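Local atomic coordinates of In2-1 family protein, glutathione transferase lambda3 (Populus trichocarpa, PDB entry 4PQI), a protein that binds glutathione and, as a monomeric Lambda-class glutathione transferase of land plants, probably catalyses thiol-transfer reactions. Residues W48-F53 and V178-I183; E88-I93 and I101-S106; G136-A141 and G151-H156; G144-E149 and E195-D200. All coordinates share one frame; numbering follows the deposited sequence.

Interaction 1: W48-F53 and V178-I183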
loop_
_atom_site.group_PDB
_atom_site.type_symbol
_atom_site.label_atom_id
_atom_site.label_comp_id
_atom_site.label_asym_id
_atom_site.label_seq_id
_atom_site.Cartn_x
_atom_site.Cartn_y
_atom_site.Cartn_z
ATOM N N TRP A 48 -2.760 4.595 -3.565
ATOM C CA TRP A 48 -4.106 4.361 -4.078
ATOM C C TRP A 48 -5.175 4.322 -2.967
ATOM O O TRP A 48 -6.191 5.006 -3.049
ATOM C CB TRP A 48 -4.100 3.063 -4.876
ATOM C CG TRP A 48 -5.321 2.798 -5.692
ATOM C CD1 TRP A 48 -6.442 3.580 -5.800
ATOM C CD2 TRP A 48 -5.549 1.654 -6.519
ATOM N NE1 TRP A 48 -7.345 2.989 -6.645
ATOM C CE2 TRP A 48 -6.820 1.808 -7.101
ATOM C CE3 TRP A 48 -4.799 0.513 -6.821
ATOM C CZ2 TRP A 48 -7.358 0.859 -7.973
ATOM C CZ3 TRP A 48 -5.331 -0.419 -7.685
ATOM C CH2 TRP A 48 -6.597 -0.248 -8.247
ATOM N N ILE A 49 -4.938 3.510 -1.938
ATOM C CA ILE A 49 -5.844 3.415 -0.804
ATOM C C ILE A 49 -6.019 4.767 -0.109
ATOM O O ILE A 49 -7.138 5.142 0.250
ATOM C CB ILE A 49 -5.318 2.403 0.239
ATOM C CG1 ILE A 49 -5.092 1.038 -0.421
ATOM C CG2 ILE A 49 -6.274 2.313 1.440
ATOM C CD1 ILE A 49 -4.169 0.106 0.394
ATOM N N THR A 50 -4.912 5.482 0.088
ATOM C CA THR A 50 -4.949 6.786 0.738
ATOM C C THR A 50 -5.802 7.769 -0.067
ATOM O O THR A 50 -6.651 8.471 0.494
ATOM C CB THR A 50 -3.518 7.380 0.980
ATOM O OG1 THR A 50 -2.698 6.443 1.683
ATOM C CG2 THR A 50 -3.599 8.651 1.780
ATOM N N ARG A 51 -5.582 7.802 -1.382
ATOM C CA ARG A 51 -6.362 8.633 -2.309
ATOM C C ARG A 51 -7.858 8.381 -2.161
ATOM O O ARG A 51 -8.666 9.317 -2.068
ATOM C CB ARG A 51 -5.933 8.321 -3.746
ATOM C CG ARG A 51 -6.813 8.908 -4.847
ATOM C CD ARG A 51 -6.317 8.375 -6.193
ATOM N NE ARG A 51 -7.177 8.674 -7.336
ATOM C CZ ARG A 51 -8.115 7.864 -7.825
ATOM N NH1 ARG A 51 -8.386 6.695 -7.257
ATOM N NH2 ARG A 51 -8.808 8.244 -8.883
ATOM N N ASN A 52 -8.208 7.097 -2.146
ATOM C CA ASN A 52 -9.591 6.656 -2.056
ATOM C C ASN A 52 -10.221 7.069 -0.723
ATOM O O ASN A 52 -11.261 7.732 -0.698
ATOM C CB ASN A 52 -9.678 5.134 -2.256
ATOM C CG ASN A 52 -9.327 4.696 -3.688
ATOM O OD1 ASN A 52 -9.081 5.528 -4.565
ATOM N ND2 ASN A 52 -9.295 3.383 -3.919
ATOM N N PHE A 53 -9.581 6.693 0.377
ATOM C CA PHE A 53 -10.117 6.980 1.707
ATOM C C PHE A 53 -10.379 8.471 1.956
ATOM O O PHE A 53 -11.435 8.844 2.469
ATOM C CB PHE A 53 -9.201 6.419 2.788
ATOM C CG PHE A 53 -9.835 6.378 4.140
ATOM C CD1 PHE A 53 -10.538 5.251 4.557
ATOM C CD2 PHE A 53 -9.744 7.467 4.996
ATOM C CE1 PHE A 53 -11.134 5.206 5.805
ATOM C CE2 PHE A 53 -10.342 7.430 6.251
ATOM C CZ PHE A 53 -11.031 6.296 6.656
ATOM N N VAL A 178 -0.385 3.970 8.838
ATOM C CA VAL A 178 0.392 2.800 9.225
ATOM C C VAL A 178 -0.239 1.516 8.693
ATOM O O VAL A 178 0.440 0.717 8.047
ATOM C CB VAL A 178 0.606 2.713 10.755
ATOM C CG1 VAL A 178 1.516 1.553 11.098
ATOM C CG2 VAL A 178 1.214 4.006 11.287
ATOM N N ASP A 179 -1.526 1.326 8.966
ATOM C CA ASP A 179 -2.285 0.216 8.392
ATOM C C ASP A 179 -2.120 0.169 6.872
ATOM O O ASP A 179 -1.842 -0.878 6.304
ATOM C CB ASP A 179 -3.768 0.330 8.760
ATOM C CG ASP A 179 -3.972 0.518 10.258
ATOM O OD1 ASP A 179 -3.612 -0.411 11.014
ATOM O OD2 ASP A 179 -4.481 1.586 10.675
ATOM N N ILE A 180 -2.270 1.324 6.239
ATOM C CA ILE A 180 -2.166 1.445 4.785
ATOM C C ILE A 180 -0.782 1.048 4.270
ATOM O O ILE A 180 -0.659 0.410 3.222
ATOM C CB ILE A 180 -2.527 2.891 4.342
ATOM C CG1 ILE A 180 -3.985 3.168 4.703
ATOM C CG2 ILE A 180 -2.205 3.123 2.847
ATOM C CD1 ILE A 180 -4.464 4.590 4.507
ATOM N N ALA A 181 0.260 1.429 5.005
ATOM C CA ALA A 181 1.633 1.103 4.621
ATOM C C ALA A 181 1.871 -0.411 4.568
ATOM O O ALA A 181 2.547 -0.913 3.656
ATOM C CB ALA A 181 2.636 1.772 5.588
ATOM N N TYR A 182 1.295 -1.136 5.529
ATOM C CA TYR A 182 1.534 -2.576 5.651
ATOM C C TYR A 182 0.618 -3.502 4.847
ATOM O O TYR A 182 1.060 -4.551 4.344
ATOM C CB TYR A 182 1.512 -2.988 7.128
ATOM C CG TYR A 182 2.804 -2.636 7.810
ATOM C CD1 TYR A 182 3.902 -3.467 7.703
ATOM C CD2 TYR A 182 2.942 -1.449 8.523
ATOM C CE1 TYR A 182 5.093 -3.147 8.302
ATOM C CE2 TYR A 182 4.139 -1.116 9.126
ATOM C CZ TYR A 182 5.208 -1.975 9.008
ATOM O OH TYR A 182 6.412 -1.676 9.593
ATOM N N ILE A 183 -0.652 -3.138 4.752
ATOM C CA ILE A 183 -1.640 -4.048 4.173
ATOM C C ILE A 183 -1.336 -4.571 2.755
ATOM O O ILE A 183 -1.602 -5.735 2.484
ATOM C CB ILE A 183 -3.125 -3.525 4.311
ATOM C CG1 ILE A 183 -4.131 -4.644 4.023
ATOM C CG2 ILE A 183 -3.415 -2.371 3.357
ATOM C CD1 ILE A 183 -4.063 -5.828 4.961
#
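Ile49 and Ile180 face each other where helix 42-54 meets helix 177-197. The two short segments run at 141° to one another, and the CA atoms of Ile49 and Ile180 are the closest CA pair across the contact, 7.0 Å apart. The apolar contacts form the larger group. The two isoleucine side chains lie alongside, pointing opposite ways, and CG2 of Ile49 meets CG1 of Ile180 at 4.1 Å. The longer branch of Ile49 serves a second partner: with CG1 beside the backbone N (chi1 -56°) and the chain extended beyond it, CD1 arrives 3.9 Å from CG2 of Ile183, roughly perpendicular to that side chain. Branching suits Ile49, whose CG2 arm goes to Ile180 and whose CD1 arm goes to Ile183. Tyr221 of helix 219-222 touches both Ile49 and Ile183.

The second kind of contact sets a hydroxyl against methyl groups. OG1 of Thr50 lies 3.6 Å from CG2 of Ile180. The same oxygen, Thr50 OG1, is 3.8 Å from CD1 of Ile180, with no hydrogen bond across the segments. Its polar need is met within its own helix, by a hydrogen bond to the carbonyl O of Arg46, while the threonine side chain also packs on Ile101 and Leu104 of helix 97-107. Arg46 adds a polar tie between the helices by bonding through NE to the carbonyl O of Ala181.

Side-chain packing here is thus dispersive and fully buried; the thioredoxin-like half and the helical half of this GST fold are joined here by aliphatic packing, and the Thr50 hydroxyl that faces it is already bonded within its own helix.

Interaction 2: E88-I93 and I101-S106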
loop_
_atom_site.group_PDB
_atom_site.type_symbol
_atom_site.label_atom_id
_atom_site.label_comp_id
_atom_site.label_asym_id
_atom_site.label_seq_id
_atom_site.Cartn_x
_atom_site.Cartn_y
_atom_site.Cartn_z
ATOM N N GLU A 88 2.258 13.774 -9.591
ATOM C CA GLU A 88 2.400 15.050 -10.276
ATOM C C GLU A 88 1.485 16.069 -9.629
ATOM O O GLU A 88 0.254 15.950 -9.723
ATOM C CB GLU A 88 2.012 14.900 -11.752
ATOM C CG GLU A 88 2.035 16.222 -12.536
ATOM C CD GLU A 88 1.624 16.050 -13.977
ATOM O OE1 GLU A 88 1.658 14.890 -14.450
ATOM O OE2 GLU A 88 1.266 17.067 -14.632
ATOM N N HIS A 89 2.073 17.075 -8.983
ATOM C CA HIS A 89 1.288 18.056 -8.229
ATOM C C HIS A 89 2.146 19.292 -7.949
ATOM O O HIS A 89 3.319 19.162 -7.621
ATOM C CB HIS A 89 0.803 17.427 -6.919
ATOM C CG HIS A 89 -0.056 18.322 -6.081
ATOM N ND1 HIS A 89 -1.307 18.746 -6.476
ATOM C CD2 HIS A 89 0.158 18.872 -4.862
ATOM C CE1 HIS A 89 -1.825 19.518 -5.537
ATOM N NE2 HIS A 89 -0.955 19.611 -4.545
ATOM N N ASN A 90 1.569 20.484 -8.101
ATOM C CA ASN A 90 2.295 21.735 -7.824
ATOM C C ASN A 90 3.604 21.866 -8.618
ATOM O O ASN A 90 4.602 22.348 -8.099
ATOM C CB ASN A 90 2.579 21.900 -6.328
ATOM C CG ASN A 90 1.350 22.303 -5.525
ATOM O OD1 ASN A 90 0.248 22.421 -6.057
ATOM N ND2 ASN A 90 1.542 22.510 -4.228
ATOM N N GLY A 91 3.596 21.411 -9.871
ATOM C CA GLY A 91 4.722 21.630 -10.758
ATOM C C GLY A 91 5.934 20.758 -10.472
ATOM O O GLY A 91 7.028 21.070 -10.904
ATOM N N LYS A 92 5.741 19.669 -9.750
ATOM C CA LYS A 92 6.802 18.677 -9.577
ATOM C C LYS A 92 6.259 17.264 -9.565
ATOM O O LYS A 92 5.065 17.052 -9.370
ATOM C CB LYS A 92 7.637 18.935 -8.316
ATOM C CG LYS A 92 6.846 19.183 -7.056
ATOM C CD LYS A 92 7.773 19.470 -5.886
ATOM C CE LYS A 92 7.044 20.215 -4.768
ATOM N NZ LYS A 92 6.468 21.508 -5.247
ATOM N N ILE A 93 7.157 16.306 -9.785
ATOM C CA ILE A 93 6.856 14.895 -9.680
ATOM C C ILE A 93 7.557 14.345 -8.439
ATOM O O ILE A 93 8.781 14.367 -8.362
ATOM C CB ILE A 93 7.377 14.128 -10.919
ATOM C CG1 ILE A 93 6.908 14.799 -12.213
ATOM C CG2 ILE A 93 6.931 12.685 -10.881
ATOM C CD1 ILE A 93 5.425 14.639 -12.484
ATOM N N ILE A 101 2.063 9.112 0.881
ATOM C CA ILE A 101 0.872 8.986 1.726
ATOM C C ILE A 101 0.903 10.021 2.853
ATOM O O ILE A 101 -0.130 10.558 3.282
ATOM C CB ILE A 101 0.642 7.546 2.242
ATOM C CG1 ILE A 101 1.754 7.076 3.185
ATOM C CG2 ILE A 101 0.516 6.573 1.049
ATOM C CD1 ILE A 101 1.500 5.669 3.743
ATOM N N LYS A 102 2.106 10.342 3.286
ATOM C CA LYS A 102 2.280 11.409 4.274
ATOM C C LYS A 102 1.888 12.760 3.714
ATOM O O LYS A 102 1.322 13.596 4.423
ATOM C CB LYS A 102 3.724 11.448 4.746
ATOM C CG LYS A 102 4.000 10.510 5.897
ATOM C CD LYS A 102 5.479 10.213 5.969
ATOM C CE LYS A 102 5.828 9.448 7.231
ATOM N NZ LYS A 102 7.230 8.925 7.166
ATOM N N TYR A 103 2.177 12.959 2.432
ATOM C CA TYR A 103 1.919 14.236 1.756
ATOM C C TYR A 103 0.425 14.453 1.479
ATOM O O TYR A 103 -0.102 15.573 1.647
ATOM C CB TYR A 103 2.737 14.281 0.467
ATOM C CG TYR A 103 2.617 15.546 -0.359
ATOM C CD1 TYR A 103 2.791 16.805 0.214
ATOM C CD2 TYR A 103 2.374 15.475 -1.721
ATOM C CE1 TYR A 103 2.701 17.960 -0.562
ATOM C CE2 TYR A 103 2.297 16.612 -2.496
ATOM C CZ TYR A 103 2.457 17.849 -1.916
ATOM O OH TYR A 103 2.361 18.979 -2.711
ATOM N N LEU A 104 -0.253 13.387 1.047
ATOM C CA LEU A 104 -1.706 13.422 0.925
ATOM C C LEU A 104 -2.323 13.788 2.271
ATOM O O LEU A 104 -3.183 14.663 2.335
ATOM C CB LEU A 104 -2.262 12.091 0.416
ATOM C CG LEU A 104 -1.915 11.717 -1.037
ATOM C CD1 LEU A 104 -2.841 10.606 -1.585
ATOM C CD2 LEU A 104 -1.962 12.953 -1.921
ATOM N N GLU A 105 -1.875 13.132 3.341
ATOM C CA GLU A 105 -2.396 13.425 4.683
ATOM C C GLU A 105 -2.103 14.842 5.214
ATOM O O GLU A 105 -2.936 15.426 5.916
ATOM C CB GLU A 105 -1.957 12.355 5.693
ATOM C CG GLU A 105 -2.281 12.664 7.178
ATOM C CD GLU A 105 -3.787 12.671 7.517
ATOM O OE1 GLU A 105 -4.604 12.154 6.713
ATOM O OE2 GLU A 105 -4.145 13.182 8.607
ATOM N N SER A 106 -0.934 15.397 4.903
ATOM C CA SER A 106 -0.578 16.717 5.436
ATOM C C SER A 106 -1.121 17.894 4.608
ATOM O O SER A 106 -1.334 18.992 5.138
ATOM C CB SER A 106 0.942 16.855 5.571
ATOM O OG SER A 106 1.557 16.755 4.295
HETATM O O HOH W 1 3.976 18.610 -4.779
HETATM O O HOH W 2 4.169 21.711 -2.996
#
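Tyr103 reaches from helix 97-107 to the hairpin of strands 86-89 and 92-95, and its hydroxyl meets the rim of the His89 ring. This is the tight part of the contact: OH of Tyr103 lies 3.1 Å from CD2 of His89, at the imidazole edge and in its plane. The two rings touch only through their margins, with planes 64° apart, so this is not a stack. Both side chains extend with CG anti to the backbone N (chi1 -178° for His89 and -179° for Tyr103), which carries their rings toward each other from strand and helix. His89 is fixed from other directions too: its ND1 is hydrogen-bonded to OG1 of Thr33, its ring meets that of Phe108, and OD1 of Asn90 stands 3.4 Å above the plane of its ring, toward the rim. An alanine here would remove the imidazole, so the Tyr103 hydroxyl would probably lose the ring edge it rests against and the Thr33 hydroxyl its bond to ND1.

The other side is looser and solvated. One water donates to the carbonyl O of His89 and lies 2.6 Å from OH of Tyr103. A second accepts from ND2 of Asn90 at 3.0 Å and from NZ of Lys92 at 3.2 Å, and bonds to the same hydroxyl. Tyrosine suits this border, its ring packing while its oxygen gathers solvent.

His89 to Lys92 form a type I' turn, in which Asn90 and Gly91 readily adopt the left-handed backbone required. A beta-hairpin with a two-residue type I' turn, followed by a helix, is the closing beta-beta-alpha unit of the thioredoxin-like GST domain.

Interaction 3: G136-A141 and G151-H156. Unlike the reference sequence in segment 151-156: His156 (reference Tyr).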
loop_
_atom_site.group_PDB
_atom_site.type_symbol
_atom_site.label_atom_id
_atom_site.label_comp_id
_atom_site.label_asym_id
_atom_site.label_seq_id
_atom_site.Cartn_x
_atom_site.Cartn_y
_atom_site.Cartn_z
ATOM N N GLY A 136 12.107 -6.668 3.949
ATOM C CA GLY A 136 13.420 -7.264 3.799
ATOM C C GLY A 136 13.488 -8.650 4.408
ATOM O O GLY A 136 14.083 -9.569 3.842
ATOM N N THR A 137 12.864 -8.802 5.567
ATOM C CA THR A 137 12.916 -10.059 6.291
ATOM C C THR A 137 12.082 -11.145 5.600
ATOM O O THR A 137 12.599 -12.235 5.320
ATOM C CB THR A 137 12.451 -9.882 7.765
ATOM O OG1 THR A 137 13.287 -8.915 8.416
ATOM C CG2 THR A 137 12.556 -11.189 8.512
ATOM N N VAL A 138 10.808 -10.852 5.324
ATOM C CA VAL A 138 9.909 -11.868 4.762
ATOM C C VAL A 138 10.263 -12.240 3.314
ATOM O O VAL A 138 10.280 -13.417 2.957
ATOM C CB VAL A 138 8.415 -11.476 4.850
ATOM C CG1 VAL A 138 7.533 -12.635 4.369
ATOM C CG2 VAL A 138 8.023 -11.114 6.270
ATOM N N TYR A 139 10.566 -11.241 2.488
ATOM C CA TYR A 139 10.855 -11.503 1.079
ATOM C C TYR A 139 12.176 -12.233 0.840
ATOM O O TYR A 139 12.427 -12.732 -0.256
ATOM C CB TYR A 139 10.754 -10.221 0.242
ATOM C CG TYR A 139 9.322 -9.834 -0.071
ATOM C CD1 TYR A 139 8.670 -10.363 -1.179
ATOM C CD2 TYR A 139 8.616 -8.954 0.745
ATOM C CE1 TYR A 139 7.364 -10.013 -1.474
ATOM C CE2 TYR A 139 7.294 -8.608 0.461
ATOM C CZ TYR A 139 6.680 -9.141 -0.653
ATOM O OH TYR A 139 5.377 -8.814 -0.958
ATOM N N THR A 140 13.009 -12.326 1.869
ATOM C CA THR A 140 14.240 -13.105 1.771
ATOM C C THR A 140 14.132 -14.427 2.530
ATOM O O THR A 140 15.136 -15.100 2.758
ATOM C CB THR A 140 15.461 -12.316 2.302
ATOM O OG1 THR A 140 15.235 -11.931 3.666
ATOM C CG2 THR A 140 15.694 -11.068 1.470
ATOM N N ALA A 141 12.917 -14.802 2.916
ATOM C CA ALA A 141 12.724 -15.986 3.759
ATOM C C ALA A 141 12.215 -17.221 2.998
ATOM O O ALA A 141 12.095 -18.311 3.575
ATOM C CB ALA A 141 11.786 -15.654 4.905
ATOM N N GLY A 151 8.679 -15.703 10.477
ATOM C CA GLY A 151 7.935 -15.619 11.722
ATOM C C GLY A 151 8.193 -14.389 12.589
ATOM O O GLY A 151 7.248 -13.717 13.003
ATOM N N PRO A 152 9.474 -14.084 12.873
ATOM C CA PRO A 152 9.790 -12.933 13.730
ATOM C C PRO A 152 9.233 -11.610 13.192
ATOM O O PRO A 152 8.911 -10.713 13.976
ATOM C CB PRO A 152 11.322 -12.915 13.727
ATOM C CG PRO A 152 11.683 -14.370 13.584
ATOM C CD PRO A 152 10.677 -14.898 12.597
ATOM N N ALA A 153 9.109 -11.495 11.874
ATOM C CA ALA A 153 8.588 -10.269 11.288
ATOM C C ALA A 153 7.072 -10.155 11.470
ATOM O O ALA A 153 6.564 -9.084 11.799
ATOM C CB ALA A 153 9.006 -10.137 9.817
ATOM N N PHE A 154 6.345 -11.253 11.275
ATOM C CA PHE A 154 4.921 -11.254 11.610
ATOM C C PHE A 154 4.686 -11.129 13.121
ATOM O O PHE A 154 3.691 -10.540 13.547
ATOM C CB PHE A 154 4.204 -12.476 11.019
ATOM C CG PHE A 154 4.173 -12.468 9.516
ATOM C CD1 PHE A 154 3.360 -11.560 8.829
ATOM C CD2 PHE A 154 4.987 -13.326 8.784
ATOM C CE1 PHE A 154 3.348 -11.531 7.436
ATOM C CE2 PHE A 154 4.972 -13.308 7.398
ATOM C CZ PHE A 154 4.159 -12.406 6.721
ATOM N N ASP A 155 5.595 -11.678 13.923
ATOM C CA ASP A 155 5.495 -11.550 15.377
ATOM C C ASP A 155 5.622 -10.069 15.764
ATOM O O ASP A 155 4.915 -9.582 16.640
ATOM C CB ASP A 155 6.577 -12.376 16.087
ATOM C CG ASP A 155 6.253 -13.860 16.144
ATOM O OD1 ASP A 155 5.190 -14.278 15.626
ATOM O OD2 ASP A 155 7.079 -14.619 16.704
ATOM N N HIS A 156 6.528 -9.361 15.106
ATOM C CA HIS A 156 6.698 -7.942 15.366
ATOM C C HIS A 156 5.379 -7.199 15.117
ATOM O O HIS A 156 4.967 -6.372 15.920
ATOM C CB HIS A 156 7.840 -7.364 14.530
ATOM C CG HIS A 156 8.513 -6.184 15.165
ATOM N ND1 HIS A 156 9.161 -6.265 16.378
ATOM C CD2 HIS A 156 8.619 -4.892 14.768
ATOM C CE1 HIS A 156 9.645 -5.076 16.698
ATOM N NE2 HIS A 156 9.332 -4.227 15.735
#
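Val138, near the end of helix 118-139, packs against Ala153 and Phe154 at the start of helix 151-160. Its CB points toward that helix, and from there the side chain forks. CG1, placed anti to the backbone N (chi1 -175°), comes within 4.0 Å of CE2 and 4.1 Å of CZ of the Phe154 ring. CG2 sits in the angle between both partners, 3.8 Å from CB of Ala153 and 3.9 Å from CE2 of Phe154. The two valine methyls thus come in across the CE2-CZ end of the ring. An alanine in place of this valine would lack both methyl arms, and is likely to open a gap beside Ala153 and leave the CE2-CZ end of the Phe154 ring less closely packed.

Next to it, CG2 of Thr137 lies 3.9 Å from CB of Ala153, while OG1 of Thr137 is hydrogen-bonded to the carbonyl O of Lys133 in its own helix. The small alanine lets the backbones come close: CA of Thr137 and CA of Ala153 are 6.6 Å apart.

Helix 177-197 joins the cluster, with Leu189 touching Val138 and Leu193 touching Phe154. Phe134 of helix 118-139 meets Phe154 edge-to-face, completing a three-helix junction in the C-terminal domain.

Interaction 4: G144-E149 and E195-D200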
loop_
_atom_site.group_PDB
_atom_site.type_symbol
_atom_site.label_atom_id
_atom_site.label_comp_id
_atom_site.label_asym_id
_atom_site.label_seq_id
_atom_site.Cartn_x
_atom_site.Cartn_y
_atom_site.Cartn_z
ATOM N N GLY A 144 14.023 -20.651 3.153
ATOM C CA GLY A 144 14.406 -21.191 4.443
ATOM C C GLY A 144 13.237 -21.668 5.278
ATOM O O GLY A 144 12.109 -21.770 4.790
ATOM N N ASP A 145 13.513 -21.971 6.544
ATOM C CA ASP A 145 12.465 -22.330 7.489
ATOM C C ASP A 145 11.645 -21.080 7.788
ATOM O O ASP A 145 12.146 -20.124 8.393
ATOM C CB ASP A 145 13.080 -22.892 8.769
ATOM C CG ASP A 145 12.053 -23.539 9.678
ATOM O OD1 ASP A 145 12.167 -24.759 9.928
ATOM O OD2 ASP A 145 11.137 -22.834 10.153
ATOM N N LEU A 146 10.385 -21.083 7.362
ATOM C CA LEU A 146 9.580 -19.863 7.387
ATOM C C LEU A 146 9.301 -19.339 8.791
ATOM O O LEU A 146 9.289 -18.130 9.010
ATOM C CB LEU A 146 8.271 -20.064 6.629
ATOM C CG LEU A 146 8.369 -20.032 5.105
ATOM C CD1 LEU A 146 7.001 -20.275 4.535
ATOM C CD2 LEU A 146 8.917 -18.702 4.611
ATOM N N ALA A 147 9.075 -20.252 9.734
ATOM C CA ALA A 147 8.797 -19.874 11.116
ATOM C C ALA A 147 9.995 -19.182 11.777
ATOM O O ALA A 147 9.820 -18.319 12.638
ATOM C CB ALA A 147 8.363 -21.099 11.930
ATOM N N LYS A 148 11.206 -19.572 11.378
ATOM C CA LYS A 148 12.431 -18.960 11.883
ATOM C C LYS A 148 12.736 -17.676 11.137
ATOM O O LYS A 148 13.196 -16.702 11.733
ATOM C CB LYS A 148 13.631 -19.899 11.713
ATOM C CG LYS A 148 13.501 -21.199 12.457
ATOM C CD LYS A 148 14.744 -22.057 12.297
ATOM C CE LYS A 148 14.533 -23.440 12.887
ATOM N NZ LYS A 148 15.737 -24.278 12.683
ATOM N N GLU A 149 12.494 -17.691 9.829
ATOM C CA GLU A 149 12.918 -16.601 8.953
ATOM C C GLU A 149 11.874 -15.502 8.798
ATOM O O GLU A 149 12.193 -14.327 8.919
ATOM C CB GLU A 149 13.325 -17.150 7.585
ATOM C CG GLU A 149 14.485 -18.126 7.632
ATOM C CD GLU A 149 15.792 -17.471 8.048
ATOM O OE1 GLU A 149 15.943 -16.242 7.848
ATOM O OE2 GLU A 149 16.673 -18.192 8.570
ATOM N N GLU A 195 -0.559 -20.432 0.036
ATOM C CA GLU A 195 -0.759 -21.253 -1.166
ATOM C C GLU A 195 0.466 -22.072 -1.535
ATOM O O GLU A 195 0.350 -23.229 -1.918
ATOM C CB GLU A 195 -1.205 -20.405 -2.363
ATOM C CG GLU A 195 -2.616 -19.865 -2.230
ATOM C CD GLU A 195 -3.606 -20.960 -1.873
ATOM O OE1 GLU A 195 -4.316 -20.812 -0.849
ATOM O OE2 GLU A 195 -3.668 -21.970 -2.613
ATOM N N VAL A 196 1.648 -21.481 -1.409
ATOM C CA VAL A 196 2.848 -22.160 -1.885
ATOM C C VAL A 196 3.611 -22.900 -0.777
ATOM O O VAL A 196 4.168 -23.969 -1.010
ATOM C CB VAL A 196 3.765 -21.190 -2.659
ATOM C CG1 VAL A 196 5.027 -21.887 -3.116
ATOM C CG2 VAL A 196 3.018 -20.610 -3.847
ATOM N N PHE A 197 3.621 -22.353 0.431
ATOM C CA PHE A 197 4.393 -22.972 1.510
ATOM C C PHE A 197 3.549 -23.630 2.609
ATOM O O PHE A 197 4.097 -24.200 3.558
ATOM C CB PHE A 197 5.351 -21.952 2.120
ATOM C CG PHE A 197 6.322 -21.371 1.130
ATOM C CD1 PHE A 197 7.550 -21.972 0.912
ATOM C CD2 PHE A 197 5.996 -20.231 0.402
ATOM C CE1 PHE A 197 8.439 -21.443 -0.013
ATOM C CE2 PHE A 197 6.878 -19.704 -0.519
ATOM C CZ PHE A 197 8.101 -20.310 -0.726
ATOM N N LYS A 198 2.227 -23.558 2.471
ATOM C CA LYS A 198 1.310 -24.053 3.496
ATOM C C LYS A 198 1.582 -23.379 4.837
ATOM O O LYS A 198 1.554 -24.018 5.882
ATOM C CB LYS A 198 1.432 -25.564 3.642
ATOM C CG LYS A 198 1.357 -26.308 2.332
ATOM C CD LYS A 198 2.064 -27.635 2.438
ATOM C CE LYS A 198 2.324 -28.194 1.059
ATOM N NZ LYS A 198 3.110 -29.444 1.123
ATOM N N TYR A 199 1.867 -22.086 4.793
ATOM C CA TYR A 199 2.161 -21.328 6.000
ATOM C C TYR A 199 1.088 -20.270 6.224
ATOM O O TYR A 199 0.900 -19.373 5.403
ATOM C CB TYR A 199 3.558 -20.705 5.905
ATOM C CG TYR A 199 3.988 -19.914 7.120
ATOM C CD1 TYR A 199 4.530 -20.553 8.228
ATOM C CD2 TYR A 199 3.861 -18.533 7.153
ATOM C CE1 TYR A 199 4.931 -19.839 9.334
ATOM C CE2 TYR A 199 4.257 -17.804 8.258
ATOM C CZ TYR A 199 4.790 -18.466 9.345
ATOM O OH TYR A 199 5.192 -17.752 10.438
ATOM N N ASP A 200 0.367 -20.407 7.332
ATOM C CA ASP A 200 -0.691 -19.479 7.711
ATOM C C ASP A 200 -0.087 -18.431 8.647
ATOM O O ASP A 200 0.299 -18.734 9.779
ATOM C CB ASP A 200 -1.826 -20.237 8.412
ATOM C CG ASP A 200 -3.020 -19.347 8.761
ATOM O OD1 ASP A 200 -2.934 -18.117 8.599
ATOM O OD2 ASP A 200 -4.046 -19.884 9.223
#
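Leu146, the first residue of helix 146-149, packs its side chain against Phe197 and Tyr199. CD1 of Leu146 lies 3.4 Å from CB of Phe197 and 3.7 Å from CB of Tyr199, so one methyl contacts the roots of both aromatic side chains. Its CB meanwhile sits over a face of the Tyr199 ring in a CH-pi contact, 4.3 Å from the centroid and 17° off the ring normal. Ala147 adds a looser contact at the margin, with CB 4.5 Å from CE1 of Tyr199. Leucine suits the place because it offers a methyl to both CB atoms while its own CB lies over the Tyr199 ring.

Second-shell groups hold these partners. In Tyr199 a trans chi1 of -179° swings the ring out so that one face meets CB of Leu146, and its OH is hydrogen-bonded to Arg205. Phe197 meets Phe192 edge-to-face, and Leu193 touches both Leu146 and Tyr199 from helix 177-197. Within 144-149, Asp145 is the N-cap: its OD2 accepts weak bonds from N of Ala147 at 3.3 Å and N of Lys148 at 3.5 Å, a weak cap at the start of the helix that carries Leu146.

Lys198, with positive phi (57°), marks where the chain leaves helical geometry, and the backbone bond of Tyr199 with Leu193 ties it back to the helix. The arrangement is an N-capped single-turn helix docked against the C-terminal end of a long helix, in the all-helical C-terminal domain of the GST fold.

Overall arrangement
Interaction 1 lies near the centre of the chain and is fully buried, joining the thioredoxin-like and helical domains through aliphatic side chains. Interaction 2 touches it directly through helix 97-107, yet its own contact is at the surface, where aromatic rims and bridging waters replace methyl packing. Interactions 3 and 4 belong to the helical domain; their centres are 10 Å apart, and the N of Gly151 probably bonds to the carbonyl O of Leu146. Interaction 3 is the more buried, while interaction 4 is only partly buried and more aromatic. Helix 177-197 serves interactions 1 and 4, whose centres lie 26 Å apart, linking the domain seam to the far end of the molecule.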